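Local coordinates for sugar kinase (Agrobacterium tumefaciens, PDB 2RBC), which probably phosphorylates a sugar or related carbohydrate with ATP, as a member of the ribokinase-like pfkB kinase family whose substrate is not established, at residues A[44-49]-A[54-59]; A[97-102]-A[112-117]; A[148-153]-A[175-180]; A[218-223]-A[227-232]; A[280-285]-A[293-298]. One frame throughout, in Å; residues are numbered along the deposited sequence.

Interaction 1 (A[44-49]-A[54-59])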
# COMPACT_ATOMS: atom_id res chain seq x y z
N PHE A 44 -3.43 4.42 -6.35
CA PHE A 44 -3.95 5.63 -5.77
C PHE A 44 -4.06 6.65 -6.89
O PHE A 44 -3.05 7.04 -7.45
CB PHE A 44 -2.96 6.21 -4.73
CG PHE A 44 -2.78 5.37 -3.51
CD1 PHE A 44 -3.60 5.53 -2.41
CD2 PHE A 44 -1.72 4.47 -3.42
CE1 PHE A 44 -3.41 4.79 -1.26
CE2 PHE A 44 -1.51 3.75 -2.24
CZ PHE A 44 -2.37 3.90 -1.19
N ARG A 45 -5.29 7.05 -7.20
CA ARG A 45 -5.58 7.98 -8.31
C ARG A 45 -5.62 9.39 -7.73
O ARG A 45 -6.40 9.68 -6.82
CB ARG A 45 -6.89 7.60 -8.98
CG ARG A 45 -6.99 7.98 -10.42
CD ARG A 45 -8.34 7.67 -10.91
NE ARG A 45 -8.48 8.00 -12.33
CZ ARG A 45 -9.57 7.76 -13.03
NH1 ARG A 45 -10.62 7.21 -12.47
NH2 ARG A 45 -9.61 8.07 -14.32
N VAL A 46 -4.72 10.23 -8.20
CA VAL A 46 -4.56 11.57 -7.69
C VAL A 46 -4.68 12.59 -8.85
O VAL A 46 -4.55 12.22 -10.00
CB VAL A 46 -3.21 11.73 -7.00
CG1 VAL A 46 -3.11 10.76 -5.79
CG2 VAL A 46 -2.04 11.50 -8.00
N ALA A 47 -4.94 13.86 -8.52
CA ALA A 47 -4.98 14.92 -9.53
C ALA A 47 -3.55 15.21 -9.95
O ALA A 47 -3.14 14.94 -11.08
CB ALA A 47 -5.64 16.16 -8.97
N ASP A 48 -2.77 15.69 -8.99
CA ASP A 48 -1.40 16.07 -9.24
C ASP A 48 -0.44 15.10 -8.59
O ASP A 48 -0.52 14.82 -7.38
CB ASP A 48 -1.14 17.47 -8.69
CG ASP A 48 -2.00 18.53 -9.35
OD1 ASP A 48 -2.31 18.38 -10.55
OD2 ASP A 48 -2.37 19.51 -8.66
N MSE A 49 0.50 14.64 -9.40
CA MSE A 49 1.64 13.88 -8.94
C MSE A 49 2.39 14.61 -7.82
O MSE A 49 2.75 15.76 -7.97
CB MSE A 49 2.58 13.64 -10.12
CG MSE A 49 3.65 12.62 -9.84
SE MSE A 49 2.86 10.86 -9.50
CE MSE A 49 2.40 10.26 -11.32
N GLY A 54 5.24 15.47 2.20
CA GLY A 54 3.94 16.06 2.45
C GLY A 54 2.84 15.03 2.34
O GLY A 54 2.97 13.91 2.80
N LYS A 55 1.74 15.41 1.70
CA LYS A 55 0.57 14.56 1.63
C LYS A 55 -0.16 14.79 0.34
O LYS A 55 -0.29 15.92 -0.10
CB LYS A 55 -0.34 14.90 2.80
CG LYS A 55 -1.74 14.28 2.71
CD LYS A 55 -2.60 14.60 3.96
CE LYS A 55 -2.55 13.48 5.02
NZ LYS A 55 -3.62 13.58 6.08
N VAL A 56 -0.66 13.73 -0.28
CA VAL A 56 -1.54 13.85 -1.42
C VAL A 56 -2.75 12.99 -1.19
O VAL A 56 -2.63 11.81 -0.86
CB VAL A 56 -0.84 13.49 -2.78
CG1 VAL A 56 -0.38 12.04 -2.82
CG2 VAL A 56 -1.78 13.75 -3.93
N LEU A 57 -3.92 13.57 -1.40
CA LEU A 57 -5.17 12.88 -1.16
C LEU A 57 -5.65 12.22 -2.43
O LEU A 57 -5.84 12.90 -3.44
CB LEU A 57 -6.24 13.84 -0.63
CG LEU A 57 -5.88 14.57 0.66
CD1 LEU A 57 -7.06 15.45 1.14
CD2 LEU A 57 -5.46 13.61 1.78
N PRO A 58 -5.84 10.90 -2.41
CA PRO A 58 -6.35 10.21 -3.59
C PRO A 58 -7.85 10.38 -3.75
O PRO A 58 -8.57 10.44 -2.75
CB PRO A 58 -6.03 8.74 -3.30
CG PRO A 58 -6.04 8.65 -1.78
CD PRO A 58 -5.62 9.99 -1.26
N TYR A 59 -8.35 10.41 -4.97
CA TYR A 59 -9.79 10.44 -5.12
C TYR A 59 -10.38 9.09 -5.44
O TYR A 59 -11.59 8.93 -5.34
CB TYR A 59 -10.27 11.50 -6.10
CG TYR A 59 -9.74 11.39 -7.48
CD1 TYR A 59 -10.41 10.66 -8.45
CD2 TYR A 59 -8.62 12.10 -7.85
CE1 TYR A 59 -9.93 10.60 -9.76
CE2 TYR A 59 -8.12 12.04 -9.13
CZ TYR A 59 -8.77 11.31 -10.09
OH TYR A 59 -8.22 11.26 -11.37
O HOH W 1 -5.78 14.32 -5.73
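Val56 meets Val46 at about a right angle: methyl CG2 of Val56 rests 3.8 Å from CG1 of Val46, while the same CG2 lies 3.8 Å from the carbonyl O of Asp48. Leu57 turns its side chain away, and the contact here passes through its carbonyl: a water donates to Leu57 O at 2.7 Å and accepts from Ala47 N at 2.9 Å, and so links the two backbones. The setting is the β-lid of a ribokinase-like kinase, where the chain runs out of strand 39-45 of the four-stranded sheet and strand 54-55 pairs in parallel with a strand of the second subunit, whose Val136 packs on both Phe44 and Val56. Pro58 lies alongside Phe44, its CG 4.0 Å from Phe44 CD1 at the edge of the ring. Tyr59 closes the turn through its backbone: Tyr59 N donates to Arg45 O over 2.8 Å. A chi1 of 59° holds Tyr59 CG between its own N and carbonyl carbon and folds the ring back over the first segment. Arg45 O then lies over one ring face and Ala47 N at the edge. The extended Arg45 chain runs obliquely past the phenol, CD 3.5 Å from Tyr59 CE1, and its guanidinium, tilted 30° from the ring plane, carries on to a salt bridge with Glu60.

Interaction 2 (A[97-102]-A[112-117]). With EDO (1,2-ethanediol), chain J.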
# COMPACT_ATOMS: atom_id res chain seq x y z
N ARG A 97 -4.51 -12.90 -0.02
CA ARG A 97 -5.29 -11.98 -0.78
C ARG A 97 -5.03 -12.03 -2.29
O ARG A 97 -5.96 -11.92 -3.10
CB ARG A 97 -4.96 -10.63 -0.25
CG ARG A 97 -5.75 -9.58 -0.83
CD ARG A 97 -5.92 -8.44 0.13
NE ARG A 97 -6.82 -7.52 -0.52
CZ ARG A 97 -6.94 -6.24 -0.22
NH1 ARG A 97 -6.21 -5.73 0.75
NH2 ARG A 97 -7.80 -5.51 -0.90
N ILE A 98 -3.76 -12.18 -2.66
CA ILE A 98 -3.39 -12.36 -4.06
C ILE A 98 -4.06 -13.62 -4.62
O ILE A 98 -4.65 -13.59 -5.71
CB ILE A 98 -1.82 -12.45 -4.21
CG1 ILE A 98 -1.19 -11.09 -3.89
CG2 ILE A 98 -1.42 -12.89 -5.61
CD1 ILE A 98 0.35 -11.12 -3.82
N LEU A 99 -3.94 -14.73 -3.91
CA LEU A 99 -4.53 -15.97 -4.39
C LEU A 99 -6.05 -15.86 -4.56
O LEU A 99 -6.63 -16.36 -5.54
CB LEU A 99 -4.18 -17.14 -3.46
CG LEU A 99 -2.70 -17.50 -3.38
CD1 LEU A 99 -2.39 -18.45 -2.23
CD2 LEU A 99 -2.18 -18.04 -4.71
N ARG A 100 -6.71 -15.25 -3.58
CA ARG A 100 -8.15 -15.10 -3.62
C ARG A 100 -8.60 -14.22 -4.77
O ARG A 100 -9.52 -14.58 -5.49
CB ARG A 100 -8.67 -14.60 -2.27
CG ARG A 100 -10.11 -14.12 -2.29
CD ARG A 100 -10.61 -13.94 -0.89
NE ARG A 100 -11.56 -12.84 -0.81
CZ ARG A 100 -12.14 -12.39 0.33
NH1 ARG A 100 -12.97 -11.35 0.27
NH2 ARG A 100 -11.89 -12.96 1.51
N ASP A 101 -7.95 -13.09 -4.96
CA ASP A 101 -8.33 -12.18 -6.04
C ASP A 101 -8.14 -12.87 -7.41
O ASP A 101 -9.05 -12.88 -8.26
CB ASP A 101 -7.52 -10.87 -5.94
CG ASP A 101 -7.93 -9.82 -7.03
OD1 ASP A 101 -8.95 -10.00 -7.72
OD2 ASP A 101 -7.24 -8.82 -7.22
N LEU A 102 -6.96 -13.44 -7.61
CA LEU A 102 -6.68 -14.09 -8.89
C LEU A 102 -7.67 -15.24 -9.19
O LEU A 102 -8.21 -15.32 -10.29
CB LEU A 102 -5.21 -14.50 -8.97
CG LEU A 102 -4.20 -13.32 -8.99
CD1 LEU A 102 -2.78 -13.83 -8.98
CD2 LEU A 102 -4.43 -12.33 -10.18
N MSE A 112 -0.03 -22.51 -8.01
CA MSE A 112 0.81 -21.44 -7.46
C MSE A 112 1.65 -21.95 -6.31
O MSE A 112 1.22 -22.82 -5.60
CB MSE A 112 -0.07 -20.29 -6.97
CG MSE A 112 -0.66 -19.53 -8.07
SE MSE A 112 0.66 -18.30 -8.77
CE MSE A 112 0.92 -17.01 -7.33
N THR A 113 2.83 -21.36 -6.13
CA THR A 113 3.77 -21.76 -5.09
C THR A 113 3.63 -20.82 -3.89
O THR A 113 3.49 -19.61 -4.05
CB THR A 113 5.24 -21.67 -5.61
OG1 THR A 113 5.39 -22.55 -6.73
CG2 THR A 113 6.27 -22.02 -4.51
N VAL A 114 3.57 -21.41 -2.70
CA VAL A 114 3.59 -20.64 -1.45
C VAL A 114 4.98 -20.88 -0.93
O VAL A 114 5.33 -22.00 -0.58
CB VAL A 114 2.52 -21.12 -0.46
CG1 VAL A 114 2.70 -20.46 0.93
CG2 VAL A 114 1.15 -20.85 -1.03
N ALA A 115 5.81 -19.85 -0.98
CA ALA A 115 7.21 -19.97 -0.62
C ALA A 115 7.31 -19.74 0.89
O ALA A 115 7.18 -18.62 1.35
CB ALA A 115 8.06 -18.99 -1.41
N PRO A 116 7.53 -20.80 1.68
CA PRO A 116 7.58 -20.55 3.13
C PRO A 116 8.71 -19.59 3.54
O PRO A 116 9.82 -19.65 2.97
CB PRO A 116 7.76 -21.96 3.75
CG PRO A 116 8.36 -22.80 2.62
CD PRO A 116 7.74 -22.23 1.34
N GLY A 117 8.39 -18.66 4.44
CA GLY A 117 9.33 -17.59 4.82
C GLY A 117 9.59 -16.44 3.85
O GLY A 117 10.33 -15.51 4.18
C1 EDO J . 3.04 -25.66 -6.34
O1 EDO J . 2.42 -26.89 -6.73
C2 EDO J . 4.55 -25.81 -6.46
O2 EDO J . 5.24 -24.83 -5.67
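Leu99, the helix residue that meets Met112, has its carbonyl O bonded by Ser103 OG one turn on within helix 93-104, and its side chain points to the strand. There CD2 of Leu99 comes 3.8 Å from CB and 4.0 Å from CG of Met112, a selenomethionine. In one of its two conformers the Met112 chain bends at chi2 and chi3, which brings its methyl CE to 4.2 Å from the same Leu99 CD2. The other leucine branch, CD1, reaches Val114 CG2 more loosely at 4.4 Å. Thr113, between these two, turns its side chain away from the helix, and its OG1 accepts a hydrogen bond from O2 of a 1,2-ethanediol probably left by the crystallisation liquor; the modelled length of that bond is doubtful. The arrangement belongs to the αβ core of the ribokinase-like fold: helix 93-104 packs on strand 82-90, touching Val89 and Leu85, and strand 113-115 adds to that strand in parallel. With no hydrogen bond or ion pair passing between residues 97-102 and 112-117, the contact between these segments is apolar, held by van der Waals packing.

Interaction 3 (A[148-153]-A[175-180])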
# COMPACT_ATOMS: atom_id res chain seq x y z
N ARG A 148 10.69 -25.11 -8.67
CA ARG A 148 9.32 -25.56 -8.83
C ARG A 148 9.24 -26.61 -9.96
O ARG A 148 9.82 -26.40 -11.00
CB ARG A 148 8.49 -24.36 -9.14
CG ARG A 148 7.01 -24.63 -9.02
CD ARG A 148 6.38 -24.71 -10.34
NE ARG A 148 4.94 -24.82 -10.21
CZ ARG A 148 4.21 -25.87 -10.54
NH1 ARG A 148 2.90 -25.85 -10.37
NH2 ARG A 148 4.75 -26.93 -11.06
N ALA A 149 8.52 -27.71 -9.77
CA ALA A 149 8.53 -28.81 -10.73
C ALA A 149 7.91 -28.44 -12.05
O ALA A 149 6.95 -27.70 -12.11
CB ALA A 149 7.83 -30.05 -10.16
N CYS A 150 8.48 -28.95 -13.13
CA CYS A 150 7.97 -28.66 -14.45
C CYS A 150 8.16 -29.88 -15.35
O CYS A 150 9.15 -29.98 -16.08
CB CYS A 150 8.70 -27.45 -15.01
SG CYS A 150 8.12 -26.97 -16.64
N THR A 151 7.21 -30.80 -15.31
CA THR A 151 7.37 -32.04 -16.03
C THR A 151 6.66 -31.95 -17.38
O THR A 151 5.72 -31.17 -17.54
CB THR A 151 6.79 -33.18 -15.22
OG1 THR A 151 5.36 -33.10 -15.23
CG2 THR A 151 7.30 -33.13 -13.78
N PRO A 152 7.11 -32.73 -18.38
CA PRO A 152 6.34 -32.77 -19.64
C PRO A 152 4.87 -33.18 -19.46
O PRO A 152 4.02 -32.68 -20.17
CB PRO A 152 7.10 -33.78 -20.49
CG PRO A 152 8.48 -33.77 -19.94
CD PRO A 152 8.32 -33.56 -18.46
N GLU A 153 4.57 -34.05 -18.50
CA GLU A 153 3.18 -34.39 -18.22
C GLU A 153 2.36 -33.19 -17.70
O GLU A 153 1.20 -33.03 -18.10
CB GLU A 153 3.11 -35.60 -17.27
CG GLU A 153 3.48 -36.95 -17.94
CD GLU A 153 3.28 -38.17 -17.00
OE1 GLU A 153 3.01 -37.93 -15.79
OE2 GLU A 153 3.38 -39.36 -17.46
N LEU A 175 9.40 -22.86 -20.97
CA LEU A 175 9.60 -22.63 -22.39
C LEU A 175 10.19 -23.87 -23.07
O LEU A 175 9.72 -24.27 -24.12
CB LEU A 175 10.50 -21.41 -22.69
CG LEU A 175 9.94 -20.03 -22.34
CD1 LEU A 175 11.05 -18.94 -22.49
CD2 LEU A 175 8.70 -19.69 -23.17
N THR A 176 11.24 -24.43 -22.48
CA THR A 176 11.91 -25.60 -23.04
C THR A 176 10.99 -26.79 -23.20
O THR A 176 10.93 -27.40 -24.29
CB THR A 176 13.12 -25.98 -22.18
OG1 THR A 176 14.00 -24.86 -22.15
CG2 THR A 176 13.87 -27.23 -22.79
N VAL A 177 10.27 -27.12 -22.14
CA VAL A 177 9.40 -28.31 -22.16
C VAL A 177 8.26 -28.05 -23.18
O VAL A 177 8.00 -28.88 -24.06
CB VAL A 177 8.85 -28.64 -20.72
CG1 VAL A 177 7.82 -29.79 -20.76
CG2 VAL A 177 10.03 -28.98 -19.78
N ALA A 178 7.66 -26.85 -23.14
CA ALA A 178 6.56 -26.55 -24.05
C ALA A 178 6.98 -26.69 -25.53
O ALA A 178 6.28 -27.29 -26.36
CB ALA A 178 6.01 -25.14 -23.77
N ARG A 179 8.14 -26.13 -25.86
CA ARG A 179 8.61 -26.17 -27.24
C ARG A 179 8.90 -27.61 -27.67
O ARG A 179 8.55 -28.00 -28.79
CB ARG A 179 9.84 -25.30 -27.42
CG ARG A 179 10.30 -25.24 -28.85
CD ARG A 179 11.47 -24.30 -29.01
NE ARG A 179 12.61 -24.69 -28.19
CZ ARG A 179 13.74 -24.00 -28.11
NH1 ARG A 179 13.87 -22.87 -28.80
NH2 ARG A 179 14.73 -24.41 -27.33
N ALA A 180 9.50 -28.39 -26.77
CA ALA A 180 9.76 -29.81 -27.03
C ALA A 180 8.47 -30.55 -27.32
O ALA A 180 8.47 -31.50 -28.09
CB ALA A 180 10.50 -30.49 -25.82
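Val177 is the one residue of helix 168-180 through which segment 175-180 touches segment 148-153. From its CB, which points toward that segment, the side chain forks to straddle the turn into the short helix 152-155. Branch CG1, anti to the backbone N (chi1 174°), presses on the start of helix 152-155: it lies 3.5 Å from Pro152 CA and 3.8 Å from Pro152 N, with ring atoms CB and CG of Pro152 each at 4.1 Å. The proline ring crosses the valine at about a right angle. Branch CG2 turns the other way, to Cys150, and sits 3.9 Å from the carbonyl O and 4.2 Å from the sulfur SG. Between them Thr151 faces away and N-caps the short helix, its OG1 accepting from Asp154 N. Val177 also touches Ile155, which packs on Ala178 as well, and Ala178 in turn leans on Val161 of strand 160-163. Helix 152-155 is thereby packed against helix 168-180, which touches strand 160-163 of the large mixed sheet.

Interaction 4 (A[218-223]-A[227-232])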
# COMPACT_ATOMS: atom_id res chain seq x y z
N THR A 218 19.42 -4.59 -28.04
CA THR A 218 20.03 -4.29 -29.34
C THR A 218 20.91 -3.09 -29.28
O THR A 218 21.80 -2.91 -30.12
CB THR A 218 18.97 -3.99 -30.43
OG1 THR A 218 18.29 -2.74 -30.14
CG2 THR A 218 17.99 -5.15 -30.56
N GLY A 219 20.67 -2.25 -28.29
CA GLY A 219 21.35 -0.99 -28.19
C GLY A 219 21.00 -0.00 -29.30
O GLY A 219 21.78 0.93 -29.54
N LEU A 220 19.86 -0.19 -29.97
CA LEU A 220 19.41 0.74 -31.00
C LEU A 220 18.25 1.56 -30.49
O LEU A 220 17.65 1.26 -29.48
CB LEU A 220 19.01 0.00 -32.28
CG LEU A 220 20.10 -0.87 -32.89
CD1 LEU A 220 19.60 -1.59 -34.12
CD2 LEU A 220 21.34 -0.07 -33.23
N GLU A 221 17.91 2.60 -31.23
CA GLU A 221 16.97 3.59 -30.73
C GLU A 221 15.56 3.42 -31.30
O GLU A 221 14.59 3.59 -30.59
CB GLU A 221 17.50 4.97 -31.05
CG GLU A 221 16.75 6.12 -30.41
CD GLU A 221 17.31 7.49 -30.86
OE1 GLU A 221 18.44 7.53 -31.43
OE2 GLU A 221 16.60 8.51 -30.65
N THR A 222 15.47 3.08 -32.58
CA THR A 222 14.20 3.08 -33.29
C THR A 222 13.73 1.65 -33.49
O THR A 222 14.50 0.82 -33.95
CB THR A 222 14.37 3.74 -34.64
OG1 THR A 222 14.73 5.12 -34.43
CG2 THR A 222 13.09 3.66 -35.44
N VAL A 223 12.48 1.38 -33.15
CA VAL A 223 11.98 0.03 -33.08
C VAL A 223 12.12 -0.70 -34.41
O VAL A 223 12.60 -1.83 -34.42
CB VAL A 223 10.53 -0.04 -32.57
CG1 VAL A 223 9.96 -1.38 -32.87
CG2 VAL A 223 10.51 0.26 -31.06
N LEU A 227 14.24 -4.89 -35.37
CA LEU A 227 13.75 -6.15 -35.88
C LEU A 227 14.78 -6.88 -36.77
O LEU A 227 14.90 -8.12 -36.66
CB LEU A 227 12.38 -5.98 -36.57
CG LEU A 227 11.17 -6.05 -35.63
CD1 LEU A 227 11.15 -7.42 -35.00
CD2 LEU A 227 11.19 -5.02 -34.55
N PRO A 228 15.49 -6.17 -37.67
CA PRO A 228 16.53 -6.87 -38.42
C PRO A 228 17.58 -7.61 -37.56
O PRO A 228 17.94 -8.75 -37.89
CB PRO A 228 17.14 -5.77 -39.30
CG PRO A 228 16.03 -4.81 -39.47
CD PRO A 228 15.31 -4.80 -38.17
N VAL A 229 18.01 -6.97 -36.47
CA VAL A 229 19.03 -7.54 -35.61
C VAL A 229 18.44 -8.69 -34.79
O VAL A 229 19.07 -9.72 -34.64
CB VAL A 229 19.65 -6.49 -34.63
CG1 VAL A 229 21.01 -7.02 -34.13
CG2 VAL A 229 19.83 -5.16 -35.32
N LEU A 230 17.23 -8.50 -34.27
CA LEU A 230 16.63 -9.49 -33.42
C LEU A 230 16.26 -10.73 -34.25
O LEU A 230 16.43 -11.85 -33.78
CB LEU A 230 15.40 -8.91 -32.68
CG LEU A 230 15.66 -7.88 -31.58
CD1 LEU A 230 14.34 -7.26 -31.06
CD2 LEU A 230 16.47 -8.58 -30.44
N HIS A 231 15.81 -10.55 -35.48
CA HIS A 231 15.57 -11.68 -36.34
C HIS A 231 16.87 -12.48 -36.62
O HIS A 231 16.88 -13.70 -36.57
CB HIS A 231 14.97 -11.27 -37.68
CG HIS A 231 14.95 -12.41 -38.66
ND1 HIS A 231 14.10 -13.48 -38.51
CD2 HIS A 231 15.76 -12.70 -39.70
CE1 HIS A 231 14.34 -14.36 -39.47
NE2 HIS A 231 15.33 -13.90 -40.21
N ALA A 232 17.94 -11.78 -36.93
CA ALA A 232 19.20 -12.39 -37.26
C ALA A 232 19.72 -13.19 -36.07
O ALA A 232 20.28 -14.25 -36.27
CB ALA A 232 20.23 -11.36 -37.70
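The backbone leaves helix 211-218 through Gly219 (phi 67°), loops round and enters helix 223-233, where the CA atoms of Val223 and Leu227 lie 7.0 Å apart. This is a helix-loop-helix connection on the αβ core of the kinase, with Val223, Leu227 and Leu230 all reaching Val241 of strand 238-242 beneath. Thr218 starts it with an ST turn: its OG1 accepts from Leu220 N at 3.0 Å and is also bonded to Ala214 O. The torsion that places OG1 there (chi1 68°) leaves methyl CG2 anti to the carbonyl carbon, aimed at the second helix, where it crosses Leu230 at about a right angle and lies 3.7 Å from CG and 3.8 Å from CD2 of that leucine. Hydroxyl and methyl thus divide the work, one bracing the turn and the other packing. Farther out, Leu220 and Val229 reach toward each other tip to tip, CD1 of the leucine 3.8 Å from CG2 of the valine. On the buried side Val223 and Leu227, one turn apart, lie side by side pointing the same way. Here Leu227 CD2 stands 4.2 Å from Val223 CG1 and closes to 3.5 Å from the carbonyl O of Val223.

Interaction 5 (A[280-285]-A[293-298]). With SO4 (sulfate ion), chain C; SO4 (sulfate ion), chain B.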
# COMPACT_ATOMS: atom_id res chain seq x y z
N GLY A 280 -1.22 -11.85 -23.20
CA GLY A 280 -2.18 -12.89 -22.90
C GLY A 280 -3.07 -13.15 -24.11
O GLY A 280 -3.34 -14.30 -24.42
N THR A 281 -3.54 -12.10 -24.78
CA THR A 281 -4.38 -12.25 -25.98
C THR A 281 -3.59 -12.96 -27.06
O THR A 281 -4.09 -13.85 -27.75
CB THR A 281 -4.86 -10.84 -26.49
OG1 THR A 281 -5.65 -10.19 -25.46
CG2 THR A 281 -5.72 -10.96 -27.73
N PHE A 282 -2.32 -12.58 -27.19
CA PHE A 282 -1.47 -13.12 -28.22
C PHE A 282 -1.20 -14.59 -27.98
O PHE A 282 -1.23 -15.38 -28.89
CB PHE A 282 -0.16 -12.33 -28.30
CG PHE A 282 0.71 -12.77 -29.43
CD1 PHE A 282 0.51 -12.26 -30.70
CD2 PHE A 282 1.71 -13.71 -29.23
CE1 PHE A 282 1.27 -12.69 -31.77
CE2 PHE A 282 2.50 -14.14 -30.30
CZ PHE A 282 2.27 -13.63 -31.57
N ALA A 283 -0.93 -14.94 -26.74
CA ALA A 283 -0.73 -16.30 -26.34
C ALA A 283 -1.96 -17.17 -26.59
O ALA A 283 -1.85 -18.27 -27.13
CB ALA A 283 -0.32 -16.37 -24.89
N LEU A 284 -3.14 -16.67 -26.22
CA LEU A 284 -4.36 -17.34 -26.60
C LEU A 284 -4.53 -17.44 -28.11
O LEU A 284 -4.88 -18.50 -28.59
CB LEU A 284 -5.58 -16.69 -25.92
CG LEU A 284 -6.98 -17.28 -26.23
CD1 LEU A 284 -7.06 -18.71 -25.75
CD2 LEU A 284 -8.06 -16.41 -25.60
N ALA A 285 -4.27 -16.37 -28.87
CA ALA A 285 -4.39 -16.43 -30.35
C ALA A 285 -3.49 -17.54 -30.95
O ALA A 285 -3.88 -18.26 -31.87
CB ALA A 285 -4.07 -15.06 -30.97
N ARG A 293 -0.78 -11.74 -38.31
CA ARG A 293 -1.33 -10.38 -38.38
C ARG A 293 -2.68 -10.31 -37.63
O ARG A 293 -2.89 -9.38 -36.83
CB ARG A 293 -1.46 -9.86 -39.82
CG ARG A 293 -1.99 -8.42 -39.86
CD ARG A 293 -2.07 -7.87 -41.29
NE ARG A 293 -0.74 -7.65 -41.84
CZ ARG A 293 0.05 -6.63 -41.55
NH1 ARG A 293 -0.35 -5.67 -40.72
NH2 ARG A 293 1.23 -6.52 -42.12
N ALA A 294 -3.56 -11.28 -37.84
CA ALA A 294 -4.84 -11.38 -37.07
C ALA A 294 -4.61 -11.35 -35.55
O ALA A 294 -5.32 -10.65 -34.80
CB ALA A 294 -5.59 -12.63 -37.47
N ALA A 295 -3.59 -12.08 -35.11
CA ALA A 295 -3.24 -12.17 -33.69
C ALA A 295 -2.67 -10.85 -33.17
O ALA A 295 -2.97 -10.44 -32.07
CB ALA A 295 -2.27 -13.28 -33.49
N VAL A 296 -1.83 -10.19 -33.95
CA VAL A 296 -1.29 -8.92 -33.55
C VAL A 296 -2.42 -7.89 -33.47
O VAL A 296 -2.45 -7.09 -32.57
CB VAL A 296 -0.20 -8.45 -34.48
CG1 VAL A 296 0.17 -7.00 -34.18
CG2 VAL A 296 1.04 -9.35 -34.37
N ARG A 297 -3.32 -7.89 -34.46
CA ARG A 297 -4.48 -7.00 -34.42
C ARG A 297 -5.37 -7.17 -33.20
O ARG A 297 -5.70 -6.19 -32.53
CB ARG A 297 -5.36 -7.18 -35.65
CG ARG A 297 -4.84 -6.49 -36.85
CD ARG A 297 -5.51 -6.97 -38.08
NE ARG A 297 -5.10 -6.17 -39.21
CZ ARG A 297 -5.68 -6.20 -40.39
NH1 ARG A 297 -6.70 -7.02 -40.64
NH2 ARG A 297 -5.27 -5.39 -41.34
N LEU A 298 -5.78 -8.41 -32.93
CA LEU A 298 -6.64 -8.70 -31.80
C LEU A 298 -5.99 -8.27 -30.48
O LEU A 298 -6.66 -7.67 -29.64
CB LEU A 298 -6.97 -10.20 -31.74
CG LEU A 298 -8.03 -10.67 -30.75
CD1 LEU A 298 -9.46 -10.26 -31.12
CD2 LEU A 298 -7.89 -12.19 -30.52
S SO4 C . 1.28 -9.98 -43.50
O1 SO4 C . 1.89 -11.28 -43.77
O2 SO4 C . 1.83 -9.51 -42.23
O3 SO4 C . 1.60 -9.05 -44.58
O4 SO4 C . -0.17 -10.16 -43.41
S SO4 B . -4.73 -1.77 -40.52
O1 SO4 B . -5.38 -1.79 -41.83
O2 SO4 B . -4.02 -3.03 -40.31
O3 SO4 B . -3.73 -0.70 -40.44
O4 SO4 B . -5.78 -1.61 -39.52
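Ala285 and Ala295 meet methyl to methyl, CB to CB 3.6 Å, at the heart of an antiparallel helix pair in the ribokinase-like core; the local axes run at 150° and approach to 8.8 Å, with these two alanines where the backbones come nearest and larger side chains beyond them. Helix 274-287 begins within the family's DTLAAGD signature, which in relatives helps to form the anion hole. Phe282, with CG anti to its backbone N (chi1 -175°), swings its ring to one flank of the alanines: CE1 lies 4.0 Å from Ala295 CB and 4.2 Å from Val296 CG2, both oblique to the ring. On the other flank Thr281 crosses Leu298 at about a right angle, its methyl CG2 3.7 Å from Leu298 CD2. That methyl is turned to the neighbouring helix while OG1 is bonded to Ile277 O within its own helix, so the buried hydroxyl is satisfied. A second shell frames these contacts: Phe238 meets the Phe282 ring, and Met79 touches both Thr281 and Leu298. On the outer side of helix 292-307, Arg293 and Arg297 share Gln261 OE1, and the Arg293 CD lies over one guanidinium face of Arg297. Each arginine also binds a sulfate, probably from the crystallisation liquor. Arg293 NE donates to O4 of one at 3.0 Å, and Arg297 NH2 donates to O2 of the other at 2.9 Å.

Overall arrangement
From the N terminus onward the five contacts follow in series, none enclosing or crossing another. Interaction 1 closes a short turn at the tip of the lid sheet, and interaction 2 returns the chain from helix 93-104 to strand 113-115 of the large sheet; both touch the second subunit. Interaction 3 spans a longer excursion through strand 160-163, then interactions 4 and 5 each fasten a helical connection in the αβ core. Interactions 2 and 3 touch where Thr113 OG1 packs 3.5 Å from Arg148 CG. The others stay apart: the centres of interactions 1 and 3 are about 45 Å distant, on opposite sides of the chain's centre.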